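Local atomic coordinates of nitroreductase FRM2 (Saccharomyces cerevisiae, PDB entry 4URP), a protein that reduces 4-nitroquinoline N-oxide to its amino form with NADH as a type II, FMN-dependent nitroreductase and takes part in the oxidative stress response. Residues Val33-Thr44 / Val128-Leu139. Residues are numbered along the deposited sequence; the frame is centred on the assembly and turned at random.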
loop_
_atom_site.group_PDB
_atom_site.type_symbol
_atom_site.label_atom_id
_atom_site.label_comp_id
_atom_site.label_asym_id
_atom_site.label_seq_id
_atom_site.Cartn_x
_atom_site.Cartn_y
_atom_site.Cartn_z
ATOM N N VAL A 33 -16.236 -9.255 9.605
ATOM C CA VAL A 33 -15.004 -8.491 9.473
ATOM C C VAL A 33 -13.831 -9.414 9.184
ATOM O O VAL A 33 -12.966 -9.098 8.368
ATOM C CB VAL A 33 -14.716 -7.681 10.755
ATOM C CG1 VAL A 33 -13.298 -7.131 10.747
ATOM C CG2 VAL A 33 -15.729 -6.562 10.904
ATOM N N LYS A 34 -13.828 -10.565 9.850
ATOM C CA LYS A 34 -12.767 -11.554 9.706
ATOM C C LYS A 34 -12.453 -11.878 8.252
ATOM O O LYS A 34 -11.289 -11.979 7.873
ATOM C CB LYS A 34 -13.150 -12.841 10.435
ATOM C CG LYS A 34 -12.312 -13.133 11.660
ATOM C CD LYS A 34 -12.739 -14.444 12.295
ATOM C CE LYS A 34 -12.658 -15.597 11.305
ATOM N NZ LYS A 34 -13.184 -16.862 11.892
ATOM N N ARG A 35 -13.493 -12.038 7.442
ATOM C CA ARG A 35 -13.308 -12.363 6.037
ATOM C C ARG A 35 -12.726 -11.176 5.285
ATOM O O ARG A 35 -11.810 -11.332 4.480
ATOM C CB ARG A 35 -14.640 -12.743 5.396
ATOM C CG ARG A 35 -15.575 -13.524 6.290
ATOM C CD ARG A 35 -16.758 -14.032 5.489
ATOM N NE ARG A 35 -17.957 -14.189 6.305
ATOM C CZ ARG A 35 -18.961 -13.317 6.331
ATOM N NH1 ARG A 35 -18.912 -12.222 5.584
ATOM N NH2 ARG A 35 -20.017 -13.542 7.100
ATOM N N THR A 36 -13.272 -9.995 5.558
ATOM C CA THR A 36 -12.952 -8.780 4.810
ATOM C C THR A 36 -11.456 -8.485 4.741
ATOM O O THR A 36 -10.951 -8.072 3.699
ATOM C CB THR A 36 -13.682 -7.557 5.400
ATOM O OG1 THR A 36 -15.085 -7.833 5.478
ATOM C CG2 THR A 36 -13.467 -6.333 4.528
ATOM N N VAL A 37 -10.750 -8.696 5.844
ATOM C CA VAL A 37 -9.305 -8.507 5.858
ATOM C C VAL A 37 -8.602 -9.754 5.325
ATOM O O VAL A 37 -7.576 -9.661 4.644
ATOM C CB VAL A 37 -8.792 -8.128 7.271
ATOM C CG1 VAL A 37 -9.845 -8.416 8.321
ATOM C CG2 VAL A 37 -7.480 -8.833 7.600
ATOM N N HIS A 38 -9.182 -10.916 5.614
ATOM C CA HIS A 38 -8.651 -12.186 5.131
ATOM C C HIS A 38 -8.587 -12.238 3.609
ATOM O O HIS A 38 -7.588 -12.672 3.038
ATOM C CB HIS A 38 -9.506 -13.342 5.645
ATOM C CG HIS A 38 -9.395 -14.588 4.826
ATOM N ND1 HIS A 38 -10.250 -14.862 3.777
ATOM C CD2 HIS A 38 -8.539 -15.633 4.894
ATOM C CE1 HIS A 38 -9.919 -16.025 3.236
ATOM N NE2 HIS A 38 -8.885 -16.510 3.899
ATOM N N VAL A 39 -9.658 -11.794 2.960
ATOM C CA VAL A 39 -9.739 -11.834 1.506
ATOM C C VAL A 39 -8.826 -10.802 0.863
ATOM O O VAL A 39 -8.626 -10.810 -0.349
ATOM C CB VAL A 39 -11.176 -11.613 1.010
ATOM C CG1 VAL A 39 -12.092 -12.694 1.559
ATOM C CG2 VAL A 39 -11.669 -10.232 1.405
ATOM N N ILE A 40 -8.278 -9.908 1.676
ATOM C CA ILE A 40 -7.336 -8.916 1.175
ATOM C C ILE A 40 -5.907 -9.437 1.290
ATOM O O ILE A 40 -5.132 -9.342 0.344
ATOM C CB ILE A 40 -7.481 -7.573 1.908
ATOM C CG1 ILE A 40 -8.851 -6.968 1.598
ATOM C CG2 ILE A 40 -6.376 -6.618 1.496
ATOM C CD1 ILE A 40 -9.080 -5.632 2.236
ATOM N N LEU A 41 -5.571 -10.007 2.445
ATOM C CA LEU A 41 -4.269 -10.635 2.636
ATOM C C LEU A 41 -4.046 -11.716 1.592
ATOM O O LEU A 41 -2.933 -11.913 1.103
ATOM C CB LEU A 41 -4.177 -11.264 4.023
ATOM C CG LEU A 41 -3.783 -10.400 5.219
ATOM C CD1 LEU A 41 -3.805 -11.251 6.470
ATOM C CD2 LEU A 41 -2.406 -9.808 5.001
ATOM N N LYS A 42 -5.123 -12.417 1.260
ATOM C CA LYS A 42 -5.062 -13.530 0.329
ATOM C C LYS A 42 -4.986 -13.035 -1.110
ATOM O O LYS A 42 -4.422 -13.706 -1.973
ATOM C CB LYS A 42 -6.292 -14.423 0.515
ATOM C CG LYS A 42 -6.105 -15.869 0.095
ATOM C CD LYS A 42 -7.314 -16.703 0.490
ATOM C CE LYS A 42 -7.065 -18.182 0.259
ATOM N NZ LYS A 42 -8.221 -18.991 0.725
ATOM N N ASN A 43 -5.542 -11.854 -1.364
ATOM C CA ASN A 43 -5.604 -11.321 -2.723
ATOM C C ASN A 43 -4.604 -10.200 -2.996
ATOM O O ASN A 43 -4.585 -9.641 -4.091
ATOM C CB ASN A 43 -7.020 -10.841 -3.050
ATOM C CG ASN A 43 -7.995 -11.985 -3.235
ATOM O OD1 ASN A 43 -8.344 -12.345 -4.359
ATOM N ND2 ASN A 43 -8.440 -12.566 -2.128
ATOM N N THR A 44 -3.779 -9.874 -2.006
ATOM C CA THR A 44 -2.786 -8.820 -2.176
ATOM C C THR A 44 -1.460 -9.364 -2.684
ATOM O O THR A 44 -0.884 -10.271 -2.092
ATOM C CB THR A 44 -2.553 -8.043 -0.876
ATOM O OG1 THR A 44 -2.776 -8.908 0.246
ATOM C CG2 THR A 44 -3.518 -6.873 -0.790
ATOM N N VAL A 128 -2.303 -3.733 2.031
ATOM C CA VAL A 128 -3.402 -4.398 2.717
ATOM C C VAL A 128 -3.968 -3.490 3.802
ATOM O O VAL A 128 -5.118 -3.633 4.210
ATOM C CB VAL A 128 -2.965 -5.745 3.336
ATOM C CG1 VAL A 128 -2.026 -6.473 2.393
ATOM C CG2 VAL A 128 -2.295 -5.541 4.682
ATOM N N GLN A 129 -3.154 -2.544 4.257
ATOM C CA GLN A 129 -3.572 -1.617 5.301
ATOM C C GLN A 129 -4.655 -0.681 4.789
ATOM O O GLN A 129 -5.737 -0.599 5.365
ATOM C CB GLN A 129 -2.382 -0.804 5.815
ATOM C CG GLN A 129 -1.477 -1.581 6.750
ATOM C CD GLN A 129 -0.176 -0.861 7.031
ATOM O OE1 GLN A 129 -0.108 0.365 6.966
ATOM N NE2 GLN A 129 0.867 -1.621 7.341
ATOM N N ILE A 130 -4.358 0.022 3.702
ATOM C CA ILE A 130 -5.281 1.007 3.158
ATOM C C ILE A 130 -6.558 0.356 2.640
ATOM O O ILE A 130 -7.624 0.964 2.661
ATOM C CB ILE A 130 -4.616 1.834 2.040
ATOM C CG1 ILE A 130 -5.539 2.964 1.590
ATOM C CG2 ILE A 130 -4.215 0.951 0.872
ATOM C CD1 ILE A 130 -5.924 3.908 2.702
ATOM N N GLN A 131 -6.450 -0.888 2.187
ATOM C CA GLN A 131 -7.596 -1.577 1.613
ATOM C C GLN A 131 -8.545 -2.095 2.683
ATOM O O GLN A 131 -9.757 -1.958 2.556
ATOM C CB GLN A 131 -7.143 -2.712 0.699
ATOM C CG GLN A 131 -6.654 -2.226 -0.651
ATOM C CD GLN A 131 -6.309 -3.364 -1.580
ATOM O OE1 GLN A 131 -6.901 -3.510 -2.648
ATOM N NE2 GLN A 131 -5.342 -4.179 -1.179
ATOM N N SER A 132 -7.989 -2.686 3.735
ATOM C CA SER A 132 -8.794 -3.175 4.845
ATOM C C SER A 132 -9.489 -2.007 5.524
ATOM O O SER A 132 -10.660 -2.088 5.887
ATOM C CB SER A 132 -7.913 -3.907 5.855
ATOM O OG SER A 132 -7.140 -4.912 5.216
ATOM N N TRP A 133 -8.746 -0.921 5.685
ATOM C CA TRP A 133 -9.250 0.307 6.282
ATOM C C TRP A 133 -10.382 0.885 5.445
ATOM O O TRP A 133 -11.426 1.273 5.971
ATOM C CB TRP A 133 -8.103 1.313 6.365
ATOM C CG TRP A 133 -8.398 2.569 7.126
ATOM C CD1 TRP A 133 -9.561 2.910 7.742
ATOM C CD2 TRP A 133 -7.485 3.644 7.342
ATOM N NE1 TRP A 133 -9.433 4.147 8.332
ATOM C CE2 TRP A 133 -8.174 4.618 8.104
ATOM C CE3 TRP A 133 -6.167 3.890 6.974
ATOM C CZ2 TRP A 133 -7.569 5.808 8.493
ATOM C CZ3 TRP A 133 -5.572 5.065 7.361
ATOM C CH2 TRP A 133 -6.273 6.014 8.114
ATOM N N THR A 134 -10.168 0.941 4.136
ATOM C CA THR A 134 -11.154 1.501 3.222
ATOM C C THR A 134 -12.361 0.576 3.080
ATOM O O THR A 134 -13.423 0.996 2.629
ATOM C CB THR A 134 -10.531 1.762 1.831
ATOM O OG1 THR A 134 -9.226 2.335 1.992
ATOM C CG2 THR A 134 -11.391 2.718 1.019
ATOM N N ALA A 135 -12.196 -0.683 3.475
ATOM C CA ALA A 135 -13.276 -1.660 3.385
ATOM C C ALA A 135 -14.071 -1.754 4.684
ATOM O O ALA A 135 -15.283 -1.964 4.662
ATOM C CB ALA A 135 -12.727 -3.024 2.996
ATOM N N LEU A 136 -13.387 -1.607 5.814
ATOM C CA LEU A 136 -14.052 -1.609 7.113
ATOM C C LEU A 136 -15.010 -0.437 7.234
ATOM O O LEU A 136 -16.053 -0.535 7.880
ATOM C CB LEU A 136 -13.026 -1.545 8.242
ATOM C CG LEU A 136 -12.359 -2.864 8.628
ATOM C CD1 LEU A 136 -11.467 -2.649 9.835
ATOM C CD2 LEU A 136 -13.416 -3.910 8.917
ATOM N N GLU A 137 -14.649 0.674 6.605
ATOM C CA GLU A 137 -15.488 1.863 6.640
ATOM C C GLU A 137 -16.687 1.730 5.705
ATOM O O GLU A 137 -17.642 2.499 5.799
ATOM C CB GLU A 137 -14.673 3.109 6.296
ATOM C CG GLU A 137 -13.559 3.399 7.285
ATOM C CD GLU A 137 -13.132 4.850 7.271
ATOM O OE1 GLU A 137 -13.664 5.612 6.439
ATOM O OE2 GLU A 137 -12.269 5.233 8.091
ATOM N N LEU A 138 -16.642 0.747 4.813
ATOM C CA LEU A 138 -17.760 0.500 3.913
ATOM C C LEU A 138 -18.851 -0.282 4.628
ATOM O O LEU A 138 -20.038 -0.104 4.354
ATOM C CB LEU A 138 -17.298 -0.261 2.672
ATOM C CG LEU A 138 -16.462 0.535 1.669
ATOM C CD1 LEU A 138 -16.228 -0.285 0.417
ATOM C CD2 LEU A 138 -17.149 1.841 1.334
ATOM N N LEU A 139 -18.434 -1.147 5.546
ATOM C CA LEU A 139 -19.362 -1.935 6.347
ATOM C C LEU A 139 -20.186 -1.022 7.238
ATOM O O LEU A 139 -21.344 -1.307 7.534
ATOM C CB LEU A 139 -18.598 -2.944 7.206
ATOM C CG LEU A 139 -18.327 -4.334 6.626
ATOM C CD1 LEU A 139 -17.830 -4.256 5.194
ATOM C CD2 LEU A 139 -17.322 -5.063 7.502
#
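Val37 and Ser132 mark the tightest backbone approach, their CA atoms 5.5 Å apart; the axes of helix segments 33-41 and 128-139 come within 9.5 Å, with 150° between their directions, a nearly antiparallel pairing. Of all the residues in the contact, Ile40 has the most surface covered by the opposite helix. Its CG1 lies anti to the carbonyl carbon (chi1 -65°) and the chain is extended beyond, which carries CD1 to within 3.5 Å of Ser132 N, over the backbone between Gln131 and Ser132; the CG2 branch touches both Val128 and the amide nitrogen of Gln131. Ser132 turns its OG back along its own helix to Val128 O, with a C=O...donor angle of 156°, and that carbonyl also accepts from Ser132 N. The hydroxyl is therefore paired inside its helix, and what it offers Ile40 and Val37 is van der Waals contact. With an alanine here, Val128 O would keep the Ser132 N-H but lose the hydroxyl, and Ile40 CD1 would probably have a thinner surface to pack on. One turn along, toward the start of helix 33-41, Thr36 CG2 meets Ala135 CB at 3.7 Å, while Thr36 OG1 bonds to Asp32 O. Val33 crosses Leu136 at about a right angle, CG1 against CD2 at 3.7 Å, and its CG2 also touches Leu139 CD2. At the other end Thr44 lies across Val128 CG1 and passes alongside Gln131, whose NE2 bonds to Ala127 O. No hydrogen bond joins the segments, and the pairs Val33-Leu136, Val33-Leu139, Ile40-Val128 and Leu41-Val128 make the packing largely apolar; most touching residues are buried. Phe96 covers Val128 and Ser132, Ile57 covers Val33 and Val37, and Leu170 and Phe172 cover Leu136; this places both helices against the central antiparallel sheet, as in the alpha/beta fold of the nitroreductase family.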